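Local coordinates for HRDC domain-containing protein (Bifidobacterium adolescentis ATCC 15703, PDB 3CYM), which is uncharacterised but, as a ribonuclease D-like protein, probably binds nucleic acid and acts as a 3'-5' exonuclease, at residues A[49-54]-A[298-303]; A[219-224]-A[263-268]; A[28-33]-A[65-70]; A[100-105]-A[201-206]. One frame throughout, in Å; residues are numbered along the deposited sequence. Where two conformers were deposited one is given.

Interaction 1: A[49-54]-A[298-303]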
# COMPACT_ATOMS: atom_id res chain seq x y z
N SER A 49 2.37 6.36 -8.81
CA SER A 49 2.79 6.90 -7.51
C SER A 49 4.08 7.69 -7.65
O SER A 49 4.97 7.29 -8.40
CB SER A 49 2.99 5.76 -6.50
OG SER A 49 4.05 4.91 -6.91
N GLY A 50 4.17 8.81 -6.95
CA GLY A 50 5.31 9.70 -7.08
C GLY A 50 5.10 10.72 -8.18
O GLY A 50 5.73 11.78 -8.17
N PHE A 51 4.20 10.40 -9.12
CA PHE A 51 3.90 11.27 -10.27
C PHE A 51 2.52 11.92 -10.19
O PHE A 51 2.41 13.15 -10.10
CB PHE A 51 4.04 10.49 -11.58
CG PHE A 51 5.43 9.98 -11.83
CD1 PHE A 51 6.36 10.76 -12.51
CD2 PHE A 51 5.79 8.70 -11.41
CE1 PHE A 51 7.64 10.29 -12.75
CE2 PHE A 51 7.08 8.21 -11.65
CZ PHE A 51 8.01 9.01 -12.32
N ARG A 52 1.48 11.10 -10.26
CA ARG A 52 0.10 11.58 -10.13
C ARG A 52 -0.28 11.75 -8.66
O ARG A 52 0.53 11.47 -7.78
CB ARG A 52 -0.88 10.63 -10.84
CG ARG A 52 -0.73 10.58 -12.36
CD ARG A 52 -0.79 11.97 -12.96
NE ARG A 52 -0.47 11.98 -14.38
CZ ARG A 52 -1.35 12.19 -15.35
NH1 ARG A 52 -0.95 12.17 -16.62
NH2 ARG A 52 -2.62 12.41 -15.07
N TYR A 53 -1.52 12.20 -8.41
CA TYR A 53 -1.96 12.53 -7.06
C TYR A 53 -1.91 11.39 -6.05
O TYR A 53 -1.09 11.40 -5.13
CB TYR A 53 -3.36 13.17 -7.07
CG TYR A 53 -3.92 13.42 -5.68
CD1 TYR A 53 -3.35 14.37 -4.83
CD2 TYR A 53 -5.01 12.69 -5.20
CE1 TYR A 53 -3.86 14.60 -3.56
CE2 TYR A 53 -5.52 12.90 -3.93
CZ TYR A 53 -4.94 13.86 -3.12
OH TYR A 53 -5.44 14.08 -1.86
N GLY A 54 -2.78 10.40 -6.22
CA GLY A 54 -2.93 9.35 -5.22
C GLY A 54 -2.65 7.96 -5.76
O GLY A 54 -1.60 7.72 -6.37
N LYS A 298 13.82 13.22 -16.70
CA LYS A 298 12.99 13.62 -17.84
C LYS A 298 11.52 13.23 -17.66
O LYS A 298 10.63 13.89 -18.21
CB LYS A 298 13.49 13.00 -19.15
CG LYS A 298 14.80 13.53 -19.70
CD LYS A 298 14.98 13.01 -21.11
CE LYS A 298 16.39 12.53 -21.36
NZ LYS A 298 16.72 11.35 -20.52
N MET A 299 11.27 12.15 -16.92
CA MET A 299 9.92 11.67 -16.68
C MET A 299 9.15 12.55 -15.69
O MET A 299 7.95 12.74 -15.84
CB MET A 299 9.92 10.20 -16.24
CG MET A 299 8.62 9.46 -16.55
SD MET A 299 8.24 9.18 -18.30
CE MET A 299 9.82 8.63 -18.94
N PHE A 300 9.86 13.11 -14.71
CA PHE A 300 9.27 14.08 -13.79
C PHE A 300 9.10 15.43 -14.45
O PHE A 300 8.10 16.11 -14.22
CB PHE A 300 10.13 14.23 -12.52
CG PHE A 300 9.92 13.14 -11.52
CD1 PHE A 300 8.81 13.14 -10.69
CD2 PHE A 300 10.83 12.11 -11.41
CE1 PHE A 300 8.61 12.12 -9.78
CE2 PHE A 300 10.64 11.08 -10.50
CZ PHE A 300 9.53 11.09 -9.68
N GLU A 301 10.08 15.81 -15.28
CA GLU A 301 10.09 17.11 -15.98
C GLU A 301 8.87 17.37 -16.87
O GLU A 301 8.58 18.52 -17.21
CB GLU A 301 11.38 17.29 -16.79
CG GLU A 301 12.57 17.80 -16.00
CD GLU A 301 12.27 19.10 -15.28
OE1 GLU A 301 12.57 19.17 -14.07
OE2 GLU A 301 11.73 20.04 -15.91
N ARG A 302 8.17 16.29 -17.23
CA ARG A 302 6.90 16.35 -17.96
C ARG A 302 5.82 17.10 -17.18
O ARG A 302 4.88 17.63 -17.77
CB ARG A 302 6.39 14.93 -18.24
CG ARG A 302 7.00 14.29 -19.47
CD ARG A 302 7.01 12.77 -19.38
NE ARG A 302 5.67 12.17 -19.37
CZ ARG A 302 5.09 11.62 -18.30
NH1 ARG A 302 5.71 11.62 -17.12
NH2 ARG A 302 3.88 11.08 -18.41
N TYR A 303 5.96 17.13 -15.86
CA TYR A 303 4.99 17.77 -14.98
C TYR A 303 5.27 19.24 -14.72
O TYR A 303 4.50 19.90 -14.01
CB TYR A 303 4.88 16.99 -13.66
CG TYR A 303 4.20 15.65 -13.85
CD1 TYR A 303 2.83 15.52 -13.68
CD2 TYR A 303 4.93 14.52 -14.25
CE1 TYR A 303 2.19 14.30 -13.88
CE2 TYR A 303 4.30 13.30 -14.44
CZ TYR A 303 2.94 13.20 -14.25
OH TYR A 303 2.30 12.00 -14.43

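Interaction 2: A[219-224]-A[263-268]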
# COMPACT_ATOMS: atom_id res chain seq x y z
N MET A 219 0.26 16.01 9.57
CA MET A 219 1.33 15.89 10.55
C MET A 219 2.51 15.10 9.96
O MET A 219 3.58 14.99 10.57
CB MET A 219 0.80 15.22 11.82
CG MET A 219 1.53 15.58 13.10
SD MET A 219 1.48 17.32 13.53
CE MET A 219 2.42 17.28 15.05
N HIS A 220 2.30 14.58 8.75
CA HIS A 220 3.25 13.68 8.09
C HIS A 220 4.13 14.40 7.07
O HIS A 220 4.45 13.86 6.00
CB HIS A 220 2.52 12.48 7.50
CG HIS A 220 1.98 11.55 8.54
ND1 HIS A 220 2.58 10.35 8.83
CD2 HIS A 220 0.94 11.68 9.39
CE1 HIS A 220 1.91 9.76 9.81
NE2 HIS A 220 0.91 10.54 10.16
N VAL A 221 4.51 15.62 7.41
CA VAL A 221 5.49 16.40 6.67
C VAL A 221 6.85 16.03 7.28
O VAL A 221 6.99 16.02 8.49
CB VAL A 221 5.21 17.91 6.86
CG1 VAL A 221 6.34 18.76 6.31
CG2 VAL A 221 3.87 18.30 6.21
N SER A 222 7.82 15.70 6.43
CA SER A 222 9.14 15.34 6.94
C SER A 222 9.80 16.51 7.65
O SER A 222 9.63 17.68 7.26
CB SER A 222 10.04 14.77 5.83
OG SER A 222 10.03 15.58 4.67
N HIS A 223 10.53 16.19 8.73
CA HIS A 223 11.21 17.14 9.62
C HIS A 223 10.25 18.03 10.42
O HIS A 223 10.63 19.12 10.86
CB HIS A 223 12.25 17.99 8.87
CG HIS A 223 13.36 17.19 8.28
ND1 HIS A 223 14.60 17.09 8.86
CD2 HIS A 223 13.41 16.43 7.15
CE1 HIS A 223 15.38 16.32 8.12
NE2 HIS A 223 14.68 15.90 7.09
N ILE A 224 9.02 17.52 10.64
CA ILE A 224 7.96 18.23 11.38
C ILE A 224 8.32 18.41 12.85
O ILE A 224 7.89 19.37 13.50
CB ILE A 224 6.56 17.53 11.22
CG1 ILE A 224 5.41 18.39 11.75
CG2 ILE A 224 6.54 16.13 11.85
CD1 ILE A 224 5.35 19.74 11.13
N SER A 263 10.41 23.35 2.12
CA SER A 263 9.83 24.70 1.96
C SER A 263 8.79 25.00 3.02
O SER A 263 8.85 26.06 3.63
CB SER A 263 9.18 24.90 0.59
OG SER A 263 10.16 24.91 -0.44
N ILE A 264 7.86 24.06 3.22
CA ILE A 264 6.83 24.12 4.27
C ILE A 264 7.43 24.36 5.66
O ILE A 264 7.05 25.32 6.34
CB ILE A 264 5.93 22.84 4.27
CG1 ILE A 264 5.07 22.78 3.01
CG2 ILE A 264 5.02 22.80 5.51
CD1 ILE A 264 4.34 21.48 2.81
N ILE A 265 8.37 23.51 6.07
CA ILE A 265 9.07 23.64 7.36
C ILE A 265 9.84 24.97 7.43
O ILE A 265 9.78 25.67 8.44
CB ILE A 265 9.99 22.41 7.64
CG1 ILE A 265 9.17 21.11 7.72
CG2 ILE A 265 10.82 22.60 8.91
CD1 ILE A 265 8.11 21.07 8.81
N GLU A 266 10.53 25.32 6.35
CA GLU A 266 11.29 26.56 6.27
C GLU A 266 10.44 27.81 6.54
O GLU A 266 10.82 28.66 7.36
CB GLU A 266 11.92 26.69 4.88
CG GLU A 266 13.39 27.00 4.91
CD GLU A 266 13.93 27.37 3.54
OE1 GLU A 266 14.52 28.46 3.43
OE2 GLU A 266 13.76 26.57 2.59
N VAL A 267 9.28 27.90 5.89
CA VAL A 267 8.42 29.07 6.04
C VAL A 267 7.65 29.06 7.36
O VAL A 267 7.24 30.11 7.86
CB VAL A 267 7.47 29.29 4.82
CG1 VAL A 267 8.25 29.56 3.57
CG2 VAL A 267 6.60 28.12 4.61
N ALA A 268 7.47 27.87 7.94
CA ALA A 268 6.83 27.74 9.25
C ALA A 268 7.78 28.22 10.35
O ALA A 268 7.34 28.80 11.33
CB ALA A 268 6.39 26.31 9.50

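Interaction 3: A[28-33]-A[65-70]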
# COMPACT_ATOMS: atom_id res chain seq x y z
N ARG A 28 -15.37 -5.64 -24.29
CA ARG A 28 -16.46 -6.62 -24.39
C ARG A 28 -15.93 -7.96 -24.90
O ARG A 28 -16.47 -9.00 -24.56
CB ARG A 28 -17.60 -6.14 -25.30
CG ARG A 28 -18.14 -4.73 -25.04
CD ARG A 28 -19.06 -4.60 -23.83
NE ARG A 28 -20.48 -4.73 -24.16
CZ ARG A 28 -21.27 -5.74 -23.77
NH1 ARG A 28 -20.79 -6.73 -23.03
NH2 ARG A 28 -22.55 -5.75 -24.13
N ASP A 29 -14.88 -7.91 -25.72
CA ASP A 29 -14.26 -9.13 -26.25
C ASP A 29 -13.51 -9.90 -25.17
O ASP A 29 -13.63 -11.12 -25.07
CB ASP A 29 -13.33 -8.83 -27.42
CG ASP A 29 -12.67 -10.10 -27.98
OD1 ASP A 29 -13.39 -11.08 -28.26
OD2 ASP A 29 -11.43 -10.11 -28.15
N TYR A 30 -12.72 -9.18 -24.37
CA TYR A 30 -11.96 -9.80 -23.29
C TYR A 30 -12.87 -10.36 -22.21
O TYR A 30 -12.61 -11.44 -21.70
CB TYR A 30 -10.93 -8.84 -22.68
CG TYR A 30 -9.95 -9.54 -21.76
CD1 TYR A 30 -9.04 -10.47 -22.26
CD2 TYR A 30 -9.93 -9.28 -20.38
CE1 TYR A 30 -8.14 -11.12 -21.43
CE2 TYR A 30 -9.03 -9.94 -19.55
CZ TYR A 30 -8.14 -10.86 -20.08
OH TYR A 30 -7.25 -11.52 -19.26
N CYS A 31 -13.94 -9.64 -21.88
CA CYS A 31 -14.95 -10.13 -20.94
C CYS A 31 -15.58 -11.45 -21.36
O CYS A 31 -15.76 -12.34 -20.54
CB CYS A 31 -16.03 -9.08 -20.71
SG CYS A 31 -15.49 -7.71 -19.66
N SER A 32 -15.91 -11.57 -22.65
CA SER A 32 -16.40 -12.83 -23.25
C SER A 32 -15.42 -13.98 -23.11
O SER A 32 -15.82 -15.11 -22.79
CB SER A 32 -16.70 -12.61 -24.73
OG SER A 32 -18.00 -12.10 -24.91
N GLU A 33 -14.15 -13.70 -23.36
CA GLU A 33 -13.08 -14.68 -23.22
C GLU A 33 -12.88 -15.10 -21.76
O GLU A 33 -12.58 -16.26 -21.48
CB GLU A 33 -11.78 -14.13 -23.80
CG GLU A 33 -11.83 -13.92 -25.30
CD GLU A 33 -11.92 -15.22 -26.06
OE1 GLU A 33 -12.93 -15.44 -26.76
OE2 GLU A 33 -10.97 -16.03 -25.94
N ASP A 65 -6.83 -18.74 -17.85
CA ASP A 65 -6.47 -19.82 -18.78
C ASP A 65 -7.44 -19.89 -19.96
O ASP A 65 -8.61 -20.23 -19.80
CB ASP A 65 -6.42 -21.16 -18.03
CG ASP A 65 -5.85 -22.29 -18.88
OD1 ASP A 65 -6.23 -23.46 -18.63
OD2 ASP A 65 -5.03 -22.03 -19.79
N GLY A 66 -6.95 -19.52 -21.14
CA GLY A 66 -7.77 -19.51 -22.35
C GLY A 66 -8.08 -18.12 -22.86
O GLY A 66 -8.17 -17.89 -24.06
N ALA A 67 -8.26 -17.19 -21.93
CA ALA A 67 -8.50 -15.79 -22.27
C ALA A 67 -7.18 -15.07 -22.48
O ALA A 67 -7.12 -14.08 -23.20
CB ALA A 67 -9.29 -15.10 -21.17
N GLY A 68 -6.13 -15.56 -21.83
CA GLY A 68 -4.81 -14.94 -21.92
C GLY A 68 -4.73 -13.67 -21.11
O GLY A 68 -5.56 -13.42 -20.24
N ILE A 69 -3.73 -12.85 -21.41
CA ILE A 69 -3.46 -11.64 -20.64
C ILE A 69 -4.21 -10.43 -21.20
O ILE A 69 -4.14 -10.13 -22.40
CB ILE A 69 -1.92 -11.34 -20.53
CG1 ILE A 69 -1.17 -12.55 -19.92
CG2 ILE A 69 -1.65 -10.07 -19.73
CD1 ILE A 69 0.35 -12.43 -19.92
N GLY A 70 -4.96 -9.76 -20.32
CA GLY A 70 -5.57 -8.47 -20.63
C GLY A 70 -4.93 -7.33 -19.86
O GLY A 70 -4.90 -7.36 -18.63

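Interaction 4: A[100-105]-A[201-206]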
# COMPACT_ATOMS: atom_id res chain seq x y z
N ASP A 100 0.20 -9.50 -2.40
CA ASP A 100 -0.04 -8.39 -1.46
C ASP A 100 -1.33 -7.67 -1.85
O ASP A 100 -1.32 -6.57 -2.42
CB ASP A 100 1.17 -7.43 -1.37
CG ASP A 100 1.01 -6.35 -0.30
OD1 ASP A 100 0.12 -6.45 0.57
OD2 ASP A 100 1.78 -5.37 -0.35
N SER A 101 -2.45 -8.32 -1.52
CA SER A 101 -3.78 -7.91 -1.96
C SER A 101 -4.26 -6.59 -1.36
O SER A 101 -5.14 -5.95 -1.93
CB SER A 101 -4.79 -9.02 -1.67
OG SER A 101 -4.96 -9.21 -0.28
N LEU A 102 -3.69 -6.18 -0.23
CA LEU A 102 -4.06 -4.92 0.40
C LEU A 102 -3.70 -3.70 -0.46
O LEU A 102 -4.27 -2.62 -0.29
CB LEU A 102 -3.46 -4.81 1.80
CG LEU A 102 -4.28 -5.29 3.01
CD1 LEU A 102 -5.41 -6.28 2.68
CD2 LEU A 102 -3.36 -5.85 4.12
N GLN A 103 -2.75 -3.89 -1.38
CA GLN A 103 -2.34 -2.85 -2.32
C GLN A 103 -3.34 -2.58 -3.45
O GLN A 103 -3.62 -1.43 -3.77
CB GLN A 103 -0.96 -3.16 -2.90
CG GLN A 103 0.17 -2.22 -2.43
CD GLN A 103 0.22 -2.00 -0.92
OE1 GLN A 103 0.07 -0.87 -0.45
NE2 GLN A 103 0.42 -3.07 -0.16
N ASP A 104 -3.88 -3.65 -4.06
CA ASP A 104 -4.73 -3.50 -5.25
C ASP A 104 -6.23 -3.60 -5.02
O ASP A 104 -7.01 -3.18 -5.87
CB ASP A 104 -4.34 -4.48 -6.35
CG ASP A 104 -2.89 -4.37 -6.75
OD1 ASP A 104 -2.33 -3.25 -6.73
OD2 ASP A 104 -2.29 -5.41 -7.07
N LEU A 105 -6.64 -4.17 -3.89
CA LEU A 105 -8.07 -4.29 -3.60
C LEU A 105 -8.84 -2.97 -3.45
O LEU A 105 -9.99 -2.89 -3.89
CB LEU A 105 -8.34 -5.24 -2.42
CG LEU A 105 -8.16 -6.76 -2.63
CD1 LEU A 105 -8.13 -7.46 -1.29
CD2 LEU A 105 -9.21 -7.39 -3.53
N ASP A 201 -9.61 -14.49 3.63
CA ASP A 201 -10.91 -13.98 4.05
C ASP A 201 -10.82 -12.58 4.67
O ASP A 201 -11.58 -11.69 4.31
CB ASP A 201 -11.53 -14.93 5.08
CG ASP A 201 -12.04 -16.22 4.47
OD1 ASP A 201 -12.13 -16.32 3.23
OD2 ASP A 201 -12.36 -17.14 5.25
N TYR A 202 -9.88 -12.41 5.60
CA TYR A 202 -9.65 -11.15 6.31
C TYR A 202 -9.09 -10.04 5.42
O TYR A 202 -9.50 -8.88 5.54
CB TYR A 202 -8.72 -11.42 7.50
CG TYR A 202 -8.23 -10.18 8.23
CD1 TYR A 202 -9.06 -9.50 9.13
CD2 TYR A 202 -6.93 -9.71 8.05
CE1 TYR A 202 -8.59 -8.38 9.81
CE2 TYR A 202 -6.46 -8.59 8.72
CZ TYR A 202 -7.29 -7.93 9.59
OH TYR A 202 -6.83 -6.83 10.26
N ALA A 203 -8.14 -10.39 4.55
CA ALA A 203 -7.53 -9.44 3.61
C ALA A 203 -8.56 -8.89 2.62
O ALA A 203 -8.52 -7.71 2.27
CB ALA A 203 -6.39 -10.09 2.87
N LEU A 204 -9.47 -9.75 2.18
CA LEU A 204 -10.53 -9.37 1.25
C LEU A 204 -11.54 -8.45 1.93
O LEU A 204 -12.01 -7.49 1.31
CB LEU A 204 -11.22 -10.63 0.71
CG LEU A 204 -12.26 -10.48 -0.41
CD1 LEU A 204 -11.63 -9.89 -1.67
CD2 LEU A 204 -12.87 -11.83 -0.71
N LYS A 205 -11.84 -8.75 3.19
CA LYS A 205 -12.71 -7.93 4.03
C LYS A 205 -12.11 -6.54 4.24
O LYS A 205 -12.77 -5.53 4.03
CB LYS A 205 -12.91 -8.64 5.38
CG LYS A 205 -13.96 -8.05 6.29
CD LYS A 205 -13.71 -8.43 7.77
CE LYS A 205 -14.20 -9.84 8.13
NZ LYS A 205 -13.20 -10.92 7.91
N GLU A 206 -10.83 -6.51 4.66
CA GLU A 206 -10.12 -5.25 4.94
C GLU A 206 -9.79 -4.42 3.70
O GLU A 206 -9.96 -3.20 3.70
CB GLU A 206 -8.81 -5.51 5.70
CG GLU A 206 -8.99 -5.96 7.13
CD GLU A 206 -9.78 -4.98 7.97
OE1 GLU A 206 -10.85 -5.37 8.48
OE2 GLU A 206 -9.34 -3.82 8.11

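Interaction 1: A[49-54]-A[298-303]
F51 and F300 form an offset stack that joins the loop between strands 40-47 and 57-65 of the ribonuclease D-like exonuclease fold to helix 296-301. Their ring centroids lie 4.2 Å apart, with the planes inclined by 18°. F51 CE1 stands over the centre of the F300 ring, whereas F300 CE1 covers the F51 ring nearer its rim. With CG anti to its own carbonyl carbon (chi1 -62°), F51 places its ring with a face to F300 and an edge to Y303. Apolar contacts extend the stack: F51 CE1 meets M299 CG at 4.0 Å, and Y303 CE2 comes to the edge of the F51 ring, 3.8 Å from CD1 of F51. The polar part gathers at the hydroxyl of Y303. R52 NE donates to Y303 OH across 2.8 Å, with an N-H...O angle of 153° and the oxygen close to the guanidinium plane. The same hydroxyl is hydrogen-bonded to D155, which also forms a salt bridge with R302, and R52 NH2 is paired with D252, so the R52 guanidinium is fixed at two points. A phenylalanine in place of Y303 would keep the ring edge beside F51 but would probably leave R52 NE without its acceptor and D155 short of one partner. At the edge of the F300 ring, G50 O lies in its plane, 3.3 Å from F300 CE1.

Interaction 2: A[219-224]-A[263-268]
I265 presses its CD1 methyl against the type II beta turn V221-I224. V221 CG1, I224 CD1 and CA, and H223 O all lie 3.8 Å from I265 CD1. One carbon back along the branch, I265 CG1 rests 3.5 Å from S222 O. The branch is folded at both torsions (chi1 -61°, chi2 -61°), which brings its end against the turn. The V221 and I265 side chains lie alongside, pointing opposite ways, while I224 crosses I265 at about a right angle. I264 adds a looser touch, its CG2 lying 4.3 Å from V221 CG1. Cutting the I265 side chain back to an alanine here would probably open a gap beside the turn and leave V221 CG1 and I224 CD1 without their common partner. Farther out, the turn is tied down by polar groups: S222 N is hydrogen-bonded to D261, just ahead of I265 in the chain, and H223 ND1 to E226, while the I224 N to V221 O bond that closes the turn is weak. Helix 231-250 of the HRDC region backs the patch, W241 touching V221 and V237 touching I224. Across the contact itself the adhesion is methyl against methyl, and methyl or methylene against carbonyl oxygen, so the fit depends on apolar touching and shape, with the bonds to D261 and E226 holding the turn from beside it.

Interaction 3: A[28-33]-A[65-70]
Y30 is the main reach of helix 24-35 toward the start of strand 68-72. Its CG stands anti to the backbone N (chi1 -168°), and the ring extends from the helix until its hydroxyl meets the strand backbone. Y30 OH donates to G68 O over 2.7 Å, tilted 26° from the carbonyl plane, while G68 O itself lies in the plane of the ring. Beyond it, Y30 OH is also 3.1 Å from G70 N. The strand then turns across one face of the ring: G70 CA lies 3.9 Å from the Y30 ring centroid, a CH-pi contact over the face. A CB at G70 would come too close to Y30 CE2, consistent with a glycine there. Near the ring edge, Y30 CE1 lies 3.6 Å from A67 O. F62 of the adjoining strand 57-65 also touches Y30, placing the tyrosine over two neighbouring strands. One turn on, E33 packs by its backbone and first carbon: E33 CB is 3.7 Å from A67 CB, and E33 O only 3.5 Å from the same methyl. E33 O is in turn hydrogen-bonded to S37 OG, which also binds D65 O weakly. I69 points away from the helix and packs on A170 and V173 of helix 163-174, across the sheet. Helix 24-35 runs roughly against the strand direction, 10.1 Å away between segment axes, and covers the tight G66-A67 turn of the beta hairpin 57-72, the helix-on-sheet packing of the RNase H-like exonuclease fold.

Interaction 4: A[100-105]-A[201-206]
A203 offers its small methyl and its carbonyl to three residues of helix 101-111, and this lets the two helices come within 9.3 Å between segment axes, at a crossing angle of -33°. The tight, buried part lies around S101, L105 and A203. S101 OG touches A203 CB at 3.6 Å; with chi1 at 67° the hydroxyl sits between the backbone N and the carbonyl carbon, facing helix 193-207, yet its polar partner is D120, to which it is hydrogen-bonded. L105 divides its two methyls: CD1 of L105 lies 3.6 Å from A203 O, and CD2 meets L204 CD1 at 3.9 Å, the two leucines crossing at about a right angle. L98 and P115 also pack on L105, and L118 and I123 on A203, so this half is enclosed by strands 95-98 and 117-120 and by helix 121-127. L102, by contrast, forms the solvent-facing edge: it is exposed, although its CD1 makes the closest touch of the contact, 3.4 Å from A203 O, and lies 3.9 Å from A203 CB. Nearby, E206 leads its side chain off, its CG lying over a face of the Y202 ring within helix 193-207. On the side of the first helix turned from the contact, D104 forms a salt bridge with R47 and lies near D44, which with E46 and D172 binds sodium in this structure. That placement is consistent with D104 being the second aspartate of a DEDD-type 3'-5' exonuclease site, set on a helix against which helix 193-207 packs.

In the fold
From the N terminus, interaction 3 opens first, at helix 24-35, and closes a short loop at 65-70, joining that helix to the hairpin of the central sheet. Before it closes, the chain has passed 49-54, the first side of interaction 1, so these two cross. Interaction 4 follows, bringing 201-206 back to the helix after strand 95-98, beside the metal site. Interaction 2 then ties the loop 219-224 to helix 261-270 of the HRDC domain. Both interactions 4 and 2 fall within the long span that interaction 1 ends at 298-303, where the chain returns to a loop between strands 40-47 and 57-65. Interactions 2 and 3 lie on opposite sides of the chain's centre, with centres about 48 Å apart.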